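Local coordinates for polyketide synthase (Lyngbya majuscula 19L, PDB 3QIT), which acts as the decarboxylating thioesterase of curacin A biosynthesis, probably releasing the finished chain by thioester hydrolysis, sulfate elimination and decarboxylation to a terminal alkene, at residues 146-149 / 150-153; 269-272 / 273-277; 86-89 / 90-94; 43-46 / 47-51; 175-178 / 179-183. All blocks are in the same frame, centred on the assembly; numbering follows the deposited sequence. Where two conformers were deposited one is given.

Contact 1 of 5, residues 146-149 / 150-153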
loop_
_atom_site.group_PDB
_atom_site.type_symbol
_atom_site.label_atom_id
_atom_site.label_comp_id
_atom_site.label_asym_id
_atom_site.label_seq_id
_atom_site.Cartn_x
_atom_site.Cartn_y
_atom_site.Cartn_z
ATOM N N THR B 146 15.539 2.152 -4.112
ATOM C CA THR B 146 15.202 1.522 -5.378
ATOM C C THR B 146 13.694 1.588 -5.631
ATOM O O THR B 146 13.252 1.848 -6.751
ATOM C CB THR B 146 15.717 0.056 -5.426
ATOM O OG1 THR B 146 17.146 0.065 -5.297
ATOM C CG2 THR B 146 15.348 -0.603 -6.751
ATOM N N CYS B 147 12.920 1.380 -4.576
ATOM C CA CYS B 147 11.463 1.406 -4.674
ATOM C C CYS B 147 10.917 2.811 -4.996
ATOM O O CYS B 147 10.113 2.970 -5.925
ATOM C CB CYS B 147 10.852 0.888 -3.385
ATOM S SG CYS B 147 9.036 0.989 -3.417
ATOM N N LEU B 148 11.386 3.823 -4.267
ATOM C CA LEU B 148 10.948 5.208 -4.486
ATOM C C LEU B 148 11.334 5.714 -5.870
ATOM O O LEU B 148 10.563 6.424 -6.527
ATOM C CB LEU B 148 11.500 6.146 -3.411
ATOM C CG LEU B 148 10.560 6.442 -2.243
ATOM C CD1 LEU B 148 10.191 5.157 -1.548
ATOM C CD2 LEU B 148 11.202 7.426 -1.274
ATOM N N ASP B 149 12.530 5.344 -6.322
ATOM C CA ASP B 149 12.975 5.727 -7.674
ATOM C C ASP B 149 12.088 5.037 -8.703
ATOM O O ASP B 149 11.683 5.647 -9.701
ATOM C CB ASP B 149 14.442 5.333 -7.899
ATOM C CG ASP B 149 15.408 6.182 -7.082
ATOM O OD1 ASP B 149 15.023 7.273 -6.611
ATOM O OD2 ASP B 149 16.562 5.753 -6.928
ATOM N N TYR B 150 11.775 3.773 -8.455
ATOM C CA TYR B 150 10.919 3.051 -9.402
ATOM C C TYR B 150 9.488 3.615 -9.458
ATOM O O TYR B 150 8.955 3.856 -10.553
ATOM C CB TYR B 150 10.919 1.555 -9.115
ATOM C CG TYR B 150 10.118 0.811 -10.139
ATOM C CD1 TYR B 150 10.594 0.657 -11.452
ATOM C CD2 TYR B 150 8.855 0.312 -9.821
ATOM C CE1 TYR B 150 9.852 -0.007 -12.410
ATOM C CE2 TYR B 150 8.093 -0.350 -10.778
ATOM C CZ TYR B 150 8.603 -0.510 -12.070
ATOM O OH TYR B 150 7.858 -1.158 -13.025
ATOM N N LEU B 151 8.900 3.840 -8.285
ATOM C CA LEU B 151 7.555 4.429 -8.157
ATOM C C LEU B 151 7.391 5.734 -8.948
ATOM O O LEU B 151 6.274 6.068 -9.390
ATOM C CB LEU B 151 7.225 4.699 -6.684
ATOM C CG LEU B 151 7.078 3.570 -5.656
ATOM C CD1 LEU B 151 7.070 4.182 -4.271
ATOM C CD2 LEU B 151 5.826 2.747 -5.857
ATOM N N SER B 152 8.494 6.463 -9.141
ATOM C CA SER B 152 8.408 7.741 -9.829
ATOM C C SER B 152 8.895 7.628 -11.260
ATOM O O SER B 152 8.935 8.622 -11.991
ATOM C CB SER B 152 9.163 8.839 -9.069
ATOM O OG SER B 152 10.509 8.487 -8.872
ATOM N N SER B 153 9.254 6.413 -11.667
ATOM C CA SER B 153 9.619 6.184 -13.051
ATOM C C SER B 153 8.334 6.022 -13.849
ATOM O O SER B 153 7.247 5.799 -13.304
ATOM C CB SER B 153 10.570 4.986 -13.214
ATOM O OG SER B 153 9.900 3.744 -13.053
HETATM O O HOH W 1 12.666 7.823 -10.869
#

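Contact 2 of 5, residues 269-272 / 273-277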
loop_
_atom_site.group_PDB
_atom_site.type_symbol
_atom_site.label_atom_id
_atom_site.label_comp_id
_atom_site.label_asym_id
_atom_site.label_seq_id
_atom_site.Cartn_x
_atom_site.Cartn_y
_atom_site.Cartn_z
ATOM N N HIS B 269 5.141 -24.895 -14.978
ATOM C CA HIS B 269 4.566 -23.920 -14.071
ATOM C C HIS B 269 3.161 -23.512 -14.493
ATOM O O HIS B 269 2.282 -23.266 -13.645
ATOM C CB HIS B 269 5.469 -22.682 -14.010
ATOM C CG HIS B 269 4.938 -21.597 -13.129
ATOM N ND1 HIS B 269 4.732 -21.774 -11.775
ATOM C CD2 HIS B 269 4.587 -20.319 -13.403
ATOM C CE1 HIS B 269 4.257 -20.652 -11.259
ATOM N NE2 HIS B 269 4.172 -19.752 -12.221
ATOM N N ASN B 270 2.948 -23.462 -15.803
ATOM C CA ASN B 270 1.720 -22.879 -16.331
ATOM C C ASN B 270 0.633 -23.912 -16.577
ATOM O O ASN B 270 0.171 -24.117 -17.703
ATOM C CB ASN B 270 2.062 -22.063 -17.569
ATOM C CG ASN B 270 2.847 -20.829 -17.213
ATOM O OD1 ASN B 270 2.402 -20.019 -16.386
ATOM N ND2 ASN B 270 4.023 -20.688 -17.799
ATOM N N LEU B 271 0.218 -24.553 -15.492
ATOM C CA LEU B 271 -0.719 -25.679 -15.560
ATOM C C LEU B 271 -2.108 -25.300 -16.061
ATOM O O LEU B 271 -2.822 -26.127 -16.631
ATOM C CB LEU B 271 -0.822 -26.361 -14.194
ATOM C CG LEU B 271 0.375 -27.182 -13.704
ATOM C CD1 LEU B 271 0.088 -27.735 -12.305
ATOM C CD2 LEU B 271 0.735 -28.320 -14.660
ATOM N N HIS B 272 -2.503 -24.045 -15.864
ATOM C CA HIS B 272 -3.781 -23.576 -16.382
ATOM C C HIS B 272 -3.835 -23.633 -17.907
ATOM O O HIS B 272 -4.924 -23.638 -18.491
ATOM C CB HIS B 272 -4.098 -22.159 -15.856
ATOM C CG HIS B 272 -3.072 -21.134 -16.215
ATOM N ND1 HIS B 272 -1.727 -21.303 -15.953
ATOM C CD2 HIS B 272 -3.191 -19.917 -16.795
ATOM C CE1 HIS B 272 -1.064 -20.238 -16.368
ATOM N NE2 HIS B 272 -1.932 -19.384 -16.881
ATOM N N ILE B 273 -2.662 -23.736 -18.547
ATOM C CA ILE B 273 -2.597 -23.887 -19.996
ATOM C C ILE B 273 -2.144 -25.317 -20.344
ATOM O O ILE B 273 -2.775 -25.986 -21.183
ATOM C CB ILE B 273 -1.622 -22.863 -20.633
ATOM C CG1 ILE B 273 -1.947 -21.440 -20.150
ATOM C CG2 ILE B 273 -1.631 -22.973 -22.165
ATOM C CD1 ILE B 273 -3.375 -21.003 -20.383
ATOM N N ASP B 274 -1.082 -25.774 -19.682
ATOM C CA ASP B 274 -0.410 -27.059 -19.981
ATOM C C ASP B 274 -1.298 -28.268 -19.711
ATOM O O ASP B 274 -1.201 -29.288 -20.391
ATOM C CB ASP B 274 0.827 -27.245 -19.083
ATOM C CG ASP B 274 2.011 -26.387 -19.496
ATOM O OD1 ASP B 274 1.854 -25.491 -20.352
ATOM O OD2 ASP B 274 3.107 -26.618 -18.937
ATOM N N ALA B 275 -2.129 -28.158 -18.684
ATOM C CA ALA B 275 -2.885 -29.308 -18.146
ATOM C C ALA B 275 -4.309 -28.871 -17.778
ATOM O O ALA B 275 -4.845 -29.264 -16.731
ATOM C CB ALA B 275 -2.167 -29.845 -16.910
ATOM N N ALA B 276 -4.897 -28.042 -18.634
ATOM C CA ALA B 276 -6.164 -27.368 -18.303
ATOM C C ALA B 276 -7.285 -28.379 -18.021
ATOM O O ALA B 276 -7.992 -28.262 -17.017
ATOM C CB ALA B 276 -6.558 -26.418 -19.405
ATOM N N ALA B 277 -7.444 -29.371 -18.898
ATOM C CA ALA B 277 -8.509 -30.370 -18.699
ATOM C C ALA B 277 -8.301 -31.140 -17.392
ATOM O O ALA B 277 -9.255 -31.397 -16.650
ATOM C CB ALA B 277 -8.579 -31.327 -19.872
HETATM O O HOH W 2 4.461 -24.526 -17.977
#

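Contact 3 of 5, residues 86-89 / 90-94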
loop_
_atom_site.group_PDB
_atom_site.type_symbol
_atom_site.label_atom_id
_atom_site.label_comp_id
_atom_site.label_asym_id
_atom_site.label_seq_id
_atom_site.Cartn_x
_atom_site.Cartn_y
_atom_site.Cartn_z
ATOM N N ASP B 86 -11.499 -9.894 -1.611
ATOM C CA ASP B 86 -12.537 -9.858 -0.548
ATOM C C ASP B 86 -13.801 -9.165 -1.073
ATOM O O ASP B 86 -14.924 -9.648 -0.865
ATOM C CB ASP B 86 -12.009 -9.115 0.678
ATOM C CG ASP B 86 -12.737 -9.476 1.985
ATOM O OD1 ASP B 86 -13.254 -10.613 2.126
ATOM O OD2 ASP B 86 -12.751 -8.614 2.894
ATOM N N ARG B 87 -13.628 -8.037 -1.762
ATOM C CA ARG B 87 -14.778 -7.346 -2.357
ATOM C C ARG B 87 -15.538 -8.224 -3.367
ATOM O O ARG B 87 -16.771 -8.242 -3.367
ATOM C CB ARG B 87 -14.328 -6.039 -3.022
ATOM C CG ARG B 87 -15.455 -5.277 -3.698
ATOM C CD ARG B 87 -16.483 -4.821 -2.656
ATOM N NE ARG B 87 -17.614 -4.136 -3.267
ATOM C CZ ARG B 87 -18.717 -4.749 -3.690
ATOM N NH1 ARG B 87 -18.842 -6.070 -3.565
ATOM N NH2 ARG B 87 -19.702 -4.041 -4.226
ATOM N N VAL B 88 -14.799 -8.959 -4.207
ATOM C CA VAL B 88 -15.402 -9.857 -5.192
ATOM C C VAL B 88 -16.207 -10.956 -4.483
ATOM O O VAL B 88 -17.344 -11.253 -4.874
ATOM C CB VAL B 88 -14.327 -10.512 -6.109
ATOM C CG1 VAL B 88 -14.982 -11.575 -6.981
ATOM C CG2 VAL B 88 -13.648 -9.449 -7.003
ATOM N N ILE B 89 -15.640 -11.519 -3.421
ATOM C CA ILE B 89 -16.357 -12.554 -2.647
ATOM C C ILE B 89 -17.656 -12.013 -2.066
ATOM O O ILE B 89 -18.706 -12.687 -2.117
ATOM C CB ILE B 89 -15.475 -13.163 -1.562
ATOM C CG1 ILE B 89 -14.385 -13.994 -2.225
ATOM C CG2 ILE B 89 -16.313 -14.086 -0.622
ATOM C CD1 ILE B 89 -13.199 -14.297 -1.330
ATOM N N GLN B 90 -17.606 -10.787 -1.548
ATOM C CA GLN B 90 -18.803 -10.157 -0.989
ATOM C C GLN B 90 -19.899 -10.005 -2.042
ATOM O O GLN B 90 -21.084 -9.964 -1.713
ATOM C CB GLN B 90 -18.501 -8.788 -0.342
ATOM C CG GLN B 90 -17.405 -8.753 0.745
ATOM C CD GLN B 90 -17.433 -9.911 1.742
ATOM O OE1 GLN B 90 -18.431 -10.130 2.440
ATOM N NE2 GLN B 90 -16.315 -10.641 1.833
ATOM N N GLU B 91 -19.503 -9.947 -3.306
ATOM C CA GLU B 91 -20.438 -9.784 -4.414
ATOM C C GLU B 91 -21.064 -11.116 -4.849
ATOM O O GLU B 91 -22.124 -11.130 -5.475
ATOM C CB GLU B 91 -19.744 -9.087 -5.593
ATOM C CG GLU B 91 -20.673 -8.526 -6.675
ATOM C CD GLU B 91 -21.479 -7.302 -6.244
ATOM O OE1 GLU B 91 -21.307 -6.800 -5.107
ATOM O OE2 GLU B 91 -22.308 -6.848 -7.063
ATOM N N LEU B 92 -20.405 -12.226 -4.520
ATOM C CA LEU B 92 -20.863 -13.554 -4.929
ATOM C C LEU B 92 -21.897 -14.087 -3.947
ATOM O O LEU B 92 -22.040 -13.535 -2.848
ATOM C CB LEU B 92 -19.662 -14.521 -5.075
ATOM C CG LEU B 92 -18.653 -14.094 -6.150
ATOM C CD1 LEU B 92 -17.410 -15.005 -6.137
ATOM C CD2 LEU B 92 -19.290 -14.056 -7.551
ATOM N N PRO B 93 -22.648 -15.131 -4.349
ATOM C CA PRO B 93 -23.644 -15.723 -3.447
ATOM C C PRO B 93 -23.035 -16.164 -2.126
ATOM O O PRO B 93 -21.846 -16.497 -2.069
ATOM C CB PRO B 93 -24.144 -16.934 -4.231
ATOM C CG PRO B 93 -24.024 -16.514 -5.655
ATOM C CD PRO B 93 -22.737 -15.705 -5.706
ATOM N N ASP B 94 -23.849 -16.150 -1.072
ATOM C CA ASP B 94 -23.425 -16.556 0.263
ATOM C C ASP B 94 -23.512 -18.078 0.452
ATOM O O ASP B 94 -24.358 -18.577 1.208
ATOM C CB ASP B 94 -24.258 -15.803 1.311
ATOM C CG ASP B 94 -23.735 -15.987 2.730
ATOM O OD1 ASP B 94 -22.575 -16.428 2.909
ATOM O OD2 ASP B 94 -24.500 -15.686 3.674
HETATM O O HOH W 3 -19.744 -14.946 -1.206
#

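Contact 4 of 5, residues 43-46 / 47-51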
loop_
_atom_site.group_PDB
_atom_site.type_symbol
_atom_site.label_atom_id
_atom_site.label_comp_id
_atom_site.label_asym_id
_atom_site.label_seq_id
_atom_site.Cartn_x
_atom_site.Cartn_y
_atom_site.Cartn_z
ATOM N N GLN B 43 -9.563 -19.576 -19.285
ATOM C CA GLN B 43 -10.643 -20.077 -20.163
ATOM C C GLN B 43 -10.600 -21.585 -20.417
ATOM O O GLN B 43 -11.647 -22.249 -20.439
ATOM C CB GLN B 43 -10.639 -19.330 -21.494
ATOM C CG GLN B 43 -11.729 -19.834 -22.450
ATOM C CD GLN B 43 -12.204 -18.762 -23.385
ATOM O OE1 GLN B 43 -13.069 -17.975 -23.036
ATOM N NE2 GLN B 43 -11.665 -18.741 -24.588
ATOM N N GLU B 44 -9.408 -22.120 -20.654
ATOM C CA GLU B 44 -9.279 -23.548 -20.954
ATOM C C GLU B 44 -9.654 -24.450 -19.780
ATOM O O GLU B 44 -10.118 -25.570 -19.993
ATOM C CB GLU B 44 -7.899 -23.866 -21.528
ATOM C CG GLU B 44 -7.742 -23.382 -22.998
ATOM C CD GLU B 44 -8.786 -24.011 -23.940
ATOM O OE1 GLU B 44 -8.858 -25.261 -24.028
ATOM O OE2 GLU B 44 -9.551 -23.260 -24.584
ATOM N N VAL B 45 -9.441 -23.969 -18.553
ATOM C CA VAL B 45 -9.989 -24.626 -17.356
ATOM C C VAL B 45 -11.507 -24.391 -17.189
ATOM O O VAL B 45 -12.252 -25.299 -16.784
ATOM C CB VAL B 45 -9.235 -24.155 -16.082
ATOM C CG1 VAL B 45 -9.820 -24.808 -14.814
ATOM C CG2 VAL B 45 -7.715 -24.440 -16.209
ATOM N N ALA B 46 -11.950 -23.164 -17.475
ATOM C CA ALA B 46 -13.312 -22.752 -17.205
ATOM C C ALA B 46 -14.331 -23.474 -18.110
ATOM O O ALA B 46 -15.420 -23.837 -17.637
ATOM C CB ALA B 46 -13.440 -21.250 -17.365
ATOM N N LEU B 47 -13.987 -23.670 -19.382
ATOM C CA LEU B 47 -14.969 -24.257 -20.321
ATOM C C LEU B 47 -15.501 -25.624 -19.840
ATOM O O LEU B 47 -16.715 -25.787 -19.725
ATOM C CB LEU B 47 -14.460 -24.288 -21.787
ATOM C CG LEU B 47 -14.228 -22.875 -22.366
ATOM C CD1 LEU B 47 -13.570 -22.898 -23.746
ATOM C CD2 LEU B 47 -15.528 -22.100 -22.413
ATOM N N PRO B 48 -14.602 -26.574 -19.503
ATOM C CA PRO B 48 -15.124 -27.867 -19.041
ATOM C C PRO B 48 -15.867 -27.779 -17.709
ATOM O O PRO B 48 -16.800 -28.554 -17.491
ATOM C CB PRO B 48 -13.868 -28.743 -18.903
ATOM C CG PRO B 48 -12.720 -27.823 -19.013
ATOM C CD PRO B 48 -13.162 -26.643 -19.786
ATOM N N LEU B 49 -15.467 -26.863 -16.820
ATOM C CA LEU B 49 -16.219 -26.666 -15.559
ATOM C C LEU B 49 -17.611 -26.114 -15.800
ATOM O O LEU B 49 -18.587 -26.548 -15.169
ATOM C CB LEU B 49 -15.485 -25.715 -14.599
ATOM C CG LEU B 49 -14.133 -26.164 -14.051
ATOM C CD1 LEU B 49 -13.435 -24.986 -13.356
ATOM C CD2 LEU B 49 -14.319 -27.338 -13.096
ATOM N N ALA B 50 -17.712 -25.129 -16.697
ATOM C CA ALA B 50 -19.011 -24.526 -16.990
ATOM C C ALA B 50 -19.905 -25.579 -17.653
ATOM O O ALA B 50 -21.094 -25.626 -17.394
ATOM C CB ALA B 50 -18.862 -23.294 -17.879
ATOM N N ALA B 51 -19.314 -26.455 -18.467
ATOM C CA ALA B 51 -20.089 -27.506 -19.143
ATOM C C ALA B 51 -20.674 -28.519 -18.149
ATOM O O ALA B 51 -21.689 -29.180 -18.451
ATOM C CB ALA B 51 -19.227 -28.213 -20.194
#

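Contact 5 of 5, residues 175-178 / 179-183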
loop_
_atom_site.group_PDB
_atom_site.type_symbol
_atom_site.label_atom_id
_atom_site.label_comp_id
_atom_site.label_asym_id
_atom_site.label_seq_id
_atom_site.Cartn_x
_atom_site.Cartn_y
_atom_site.Cartn_z
ATOM N N PRO B 175 4.661 -22.168 -24.186
ATOM C CA PRO B 175 4.680 -22.883 -25.460
ATOM C C PRO B 175 3.462 -23.752 -25.713
ATOM O O PRO B 175 3.094 -23.971 -26.866
ATOM C CB PRO B 175 5.947 -23.743 -25.358
ATOM C CG PRO B 175 6.854 -22.903 -24.534
ATOM C CD PRO B 175 5.947 -22.311 -23.473
ATOM N N SER B 176 2.834 -24.238 -24.644
ATOM C CA SER B 176 1.641 -25.050 -24.814
ATOM C C SER B 176 0.415 -24.238 -25.257
ATOM O O SER B 176 -0.610 -24.829 -25.603
ATOM C CB SER B 176 1.311 -25.786 -23.520
ATOM O OG SER B 176 0.810 -24.859 -22.589
ATOM N N LEU B 177 0.486 -22.899 -25.225
ATOM C CA LEU B 177 -0.624 -22.087 -25.750
ATOM C C LEU B 177 -0.840 -22.400 -27.221
ATOM O O LEU B 177 0.120 -22.449 -27.988
ATOM C CB LEU B 177 -0.351 -20.573 -25.613
ATOM C CG LEU B 177 -0.667 -19.797 -24.342
ATOM C CD1 LEU B 177 -0.168 -18.357 -24.504
ATOM C CD2 LEU B 177 -2.155 -19.791 -24.054
ATOM N N SER B 178 -2.086 -22.634 -27.620
ATOM C CA SER B 178 -2.377 -22.757 -29.045
ATOM C C SER B 178 -2.210 -21.398 -29.698
ATOM O O SER B 178 -2.325 -20.362 -29.032
ATOM C CB SER B 178 -3.809 -23.260 -29.278
ATOM O OG SER B 178 -4.750 -22.357 -28.727
ATOM N N GLU B 179 -1.961 -21.397 -31.005
ATOM C CA GLU B 179 -1.959 -20.146 -31.743
ATOM C C GLU B 179 -3.264 -19.396 -31.469
ATOM O O GLU B 179 -3.249 -18.179 -31.237
ATOM C CB GLU B 179 -1.758 -20.397 -33.248
ATOM C CG GLU B 179 -1.568 -19.133 -34.097
ATOM C CD GLU B 179 -2.871 -18.360 -34.353
ATOM O OE1 GLU B 179 -3.938 -18.995 -34.529
ATOM O OE2 GLU B 179 -2.827 -17.109 -34.384
ATOM N N GLU B 180 -4.385 -20.122 -31.472
ATOM C CA GLU B 180 -5.702 -19.502 -31.290
ATOM C C GLU B 180 -5.873 -18.810 -29.933
ATOM O O GLU B 180 -6.395 -17.696 -29.869
ATOM C CB GLU B 180 -6.842 -20.521 -31.492
ATOM C CG GLU B 180 -6.920 -21.143 -32.904
ATOM C CD GLU B 180 -6.125 -22.452 -33.066
ATOM O OE1 GLU B 180 -4.968 -22.547 -32.601
ATOM O OE2 GLU B 180 -6.662 -23.395 -33.696
ATOM N N PHE B 181 -5.478 -19.494 -28.859
ATOM C CA PHE B 181 -5.680 -18.984 -27.508
ATOM C C PHE B 181 -4.686 -17.851 -27.265
ATOM O O PHE B 181 -5.044 -16.837 -26.675
ATOM C CB PHE B 181 -5.549 -20.098 -26.460
ATOM C CG PHE B 181 -6.039 -19.715 -25.070
ATOM C CD1 PHE B 181 -7.025 -18.739 -24.884
ATOM C CD2 PHE B 181 -5.534 -20.362 -23.958
ATOM C CE1 PHE B 181 -7.468 -18.385 -23.592
ATOM C CE2 PHE B 181 -5.976 -20.038 -22.669
ATOM C CZ PHE B 181 -6.931 -19.038 -22.491
ATOM N N SER B 182 -3.468 -17.996 -27.783
ATOM C CA SER B 182 -2.480 -16.912 -27.658
ATOM C C SER B 182 -3.025 -15.626 -28.298
ATOM O O SER B 182 -2.877 -14.503 -27.767
ATOM C CB SER B 182 -1.117 -17.326 -28.246
ATOM O OG SER B 182 -1.130 -17.279 -29.658
ATOM N N TYR B 183 -3.686 -15.777 -29.425
ATOM C CA TYR B 183 -4.289 -14.639 -30.098
ATOM C C TYR B 183 -5.445 -14.028 -29.306
ATOM O O TYR B 183 -5.510 -12.825 -29.137
ATOM C CB TYR B 183 -4.754 -15.043 -31.500
ATOM C CG TYR B 183 -5.193 -13.840 -32.274
ATOM C CD1 TYR B 183 -4.263 -13.085 -33.008
ATOM C CD2 TYR B 183 -6.508 -13.398 -32.206
ATOM C CE1 TYR B 183 -4.661 -11.947 -33.704
ATOM C CE2 TYR B 183 -6.919 -12.269 -32.890
ATOM C CZ TYR B 183 -5.999 -11.550 -33.631
ATOM O OH TYR B 183 -6.432 -10.438 -34.302
#

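Contact 1 of 5, residues 146-149 / 150-153
Leu151 N donates to Cys147 O at 2.8 Å (172° at the hydrogen), and Tyr150 N to Thr146 O at 3.0 Å. The next donor is served less well: Ser152 N is divided between Leu148 O and Asp149 O, both bonds weak. Such fraying marks the C-terminal end of helix 140-151, which lies in the insertion between strands 120-126 and 234-239, where alpha/beta hydrolases commonly carry a cap or lid. Hydroxyl groups take over here. Ser153 OG donates to Tyr150 O at 2.7 Å, in the carbonyl plane and on a lone pair, and Ser153 N serves the same oxygen, so two donors grip it. A water donates to Asp149 O at 2.7 Å and also hydrogen-bonds to Ser152 OG. Other polar ends find partners outside the segments: Thr146 OG1 bonds Asn142 O, Tyr150 OH bonds Ile204 O, and Asp149 OD1 enters a salt bridge with Arg116 of the second subunit. On the apolar flank, Leu151 turns CG anti to its own carbonyl carbon (chi1 -65°), which brings CD1 alongside Cys147 SG at 3.8 Å. Trimmed to an alanine, Leu151 would lose the branch that meets this sulfur, and a gap is likely to open toward Leu79 of the second subunit, on which both side chains pack.

Contact 2 of 5, residues 269-272 / 273-277
The His272 ring carries Ile273 on one face: CG1 stands 3.9 Å from the ring centroid and only 10° off the normal, a CH-pi contact centred over the ring. At the ring edge, in its plane, lies Asn270 OD1. The imidazole is held by a hydrogen bond from NE2 to Glu37, and the His102 ring meets it as well. His272 can lie beside its successor because CG is tucked between the backbone N and the carbonyl carbon (chi1 59°), which swings the ring alongside the isoleucine so that both point the same way. His272 and Ile273 belong to the short helix 271-274, which follows the loop bearing His269, the probable histidine of a Ser-His-Glu triad of the alpha/beta hydrolase fold, with Ser103 and Glu127; His269 ND1 is bonded to Glu127. Asn270, the centre of an inverse gamma turn, starts the helix with its carbonyl: Asn270 O accepts from Asp274 N at 2.9 Å in the carbonyl plane, and from Ile273 N at 3.0 Å well above it. A water links Asn270 N to Asp274 OD2, to which it donates at 2.7 Å, while Asp274 OD1 is bonded to Ser176. One turn on, Leu271 CD2 meets Ala275 CB at 4.0 Å.

Contact 3 of 5, residues 86-89 / 90-94
Arg87 arches over the helix surface to Glu91, one turn on, and its NH1 bonds Glu91 OE1 at 3.0 Å. This is an i to i+4 salt bridge on the last turn of helix 78-91, which packs on strands 28-32 and 5-11 of the central sheet of the alpha/beta hydrolase fold. The oxygen lies near the guanidinium plane, at its edge, but is itself met on the anti side, out of the carboxylate plane, the two flat groups standing 56° apart. A weaker bond from NH2 reaches the same oxygen. Each chain bends at chi2, Arg87 at 64° and Glu91 at 71°, which folds the charged ends together; Leu9 of strand 5-11 touches both side chains.

A second pair runs beside it. Gln90 NE2 bonds Asp86 O at 3.2 Å, from above the carbonyl plane, and adds a weak bond to Asp86 OD1. Together with Gln90 N this puts two donors on Asp86 O, while Asp86 OD2 is claimed by a salt bridge with Arg116. The backbone tightens toward the end of the helix: Glu91 N donates to Val88 O at 3.0 Å and Leu92 N to Ile89 O at 3.0 Å, both three residues back, whereas the i to i+4 bonds of these two amides are weak. On the side turned to the sheet, Ile89 packs on Leu30 and Leu92 on Val28. There Val88 CG1 approaches Leu92 CD1 to 4.3 Å.

Contact 4 of 5, residues 43-46 / 47-51
Val45 and Leu49 lie side by side, pointing the same way, and Val45 CG1 meets Leu49 CD1 at 3.9 Å. They form the close-packed flank of helix 43-51, the helix of the beta-alpha-beta crossover from strand 28-32 to strand 55-59. Both residues are buried: helix 276-284 covers them with Ala276 and Leu284, and Val56 of strand 55-59 meets Leu49. Leu49 also leans over the backbone, with CG 3.4 Å from Val45 O. Buried Ala46, with no more than a methyl group, touches both Val56 and Trp21 of strand 14-21.

The flank formed by Gln43, Glu44 and Leu47 is more open, all three being partly exposed, though Phe181 of helix 179-188 touches Gln43 and Glu44, and Trp21 touches Leu47. Here the fit is made by aliphatic stems. Gln43 CG reaches Leu47 CD1 at 3.8 Å, the two side chains running across each other. Gln43 turns CG anti to the backbone N (chi1 179°) and extends beyond it, which carries the amide past the leucine; its OE1 is bonded to the indole nitrogen of Trp21. The carboxylate of Glu44 only grazes Leu47 CD1.

Between the flanks the backbone is regular except at one point. Leu47 N bonds Gln43 O at 2.9 Å and Ala50 N bonds Ala46 O at 2.8 Å, but Pro48 has no N-H to give to the preceding turn and the helix is kinked there. In place of a donor, Glu44 O meets the proline ring, with Pro48 CD at 3.2 Å.

Contact 5 of 5, residues 175-178 / 179-183
Ser178 caps the helix that begins at Glu179: its OG accepts from Phe181 N at 3.0 Å, the bond formed by a classic N-cap serine. OG sits between the backbone N and the carbonyl carbon (chi1 61°), which turns it over the helix start and onto an amide of the first turn. Ser182 N to Ser178 O, 2.9 Å, and Tyr183 N to Glu179 O are the first backbone bonds. Ser182 OG adds a side-chain bond to Glu179 O at 2.8 Å, reaching that oxygen from the same face as Tyr183 N. With an alanine replacing Ser178 the hydroxyl is gone, and Phe181 N is likely to lose its capping acceptor, leaving the first turn less firmly fixed.

The apolar contacts come from Leu177, just before the cap. Its two methyls divide the work, CD2 touching Phe181 CD2 at 3.4 Å, a tight approach oblique to the ring, and CD1 resting on Ser182 CB at 4.0 Å. The leucine and the phenylalanine run across each other rather than side by side.

Charge enters through Glu179 and Glu180, which stand in the first turn, where the helix dipole is likely to suit a negative group. Glu180 OE1 also makes a plain van der Waals contact with Ser178 CB at 3.6 Å.

Helix 179-188 thus starts among several elements: Leu177 and Ser182 face helix 163-173 through Leu170 and Ala167, and Phe181 packs on Ile273 of helix 271-274 and on Gln43 and Glu44 of helix 43-51.

Overall arrangement
Along the chain the order is contact 4, contact 3, contact 1, contact 5 and contact 2. Contacts 2, 4 and 5 form a cluster in which all three touch one another: centres lie about 12 Å apart for contacts 2 and 4 and for 2 and 5, and about 16 Å for 4 and 5. Helices 43-51 and 179-188 thereby pack together on the short helix just after the probable catalytic histidine. Contact 3 lies on helix 78-91, against the central sheet, its centre about 21 Å from that of contact 4. Within one chain contact 1 stands apart, about 34 Å between centres from contact 2, but Leu148 of one subunit packs on Asp86 of the other, joining contacts 1 and 3 across the dimer.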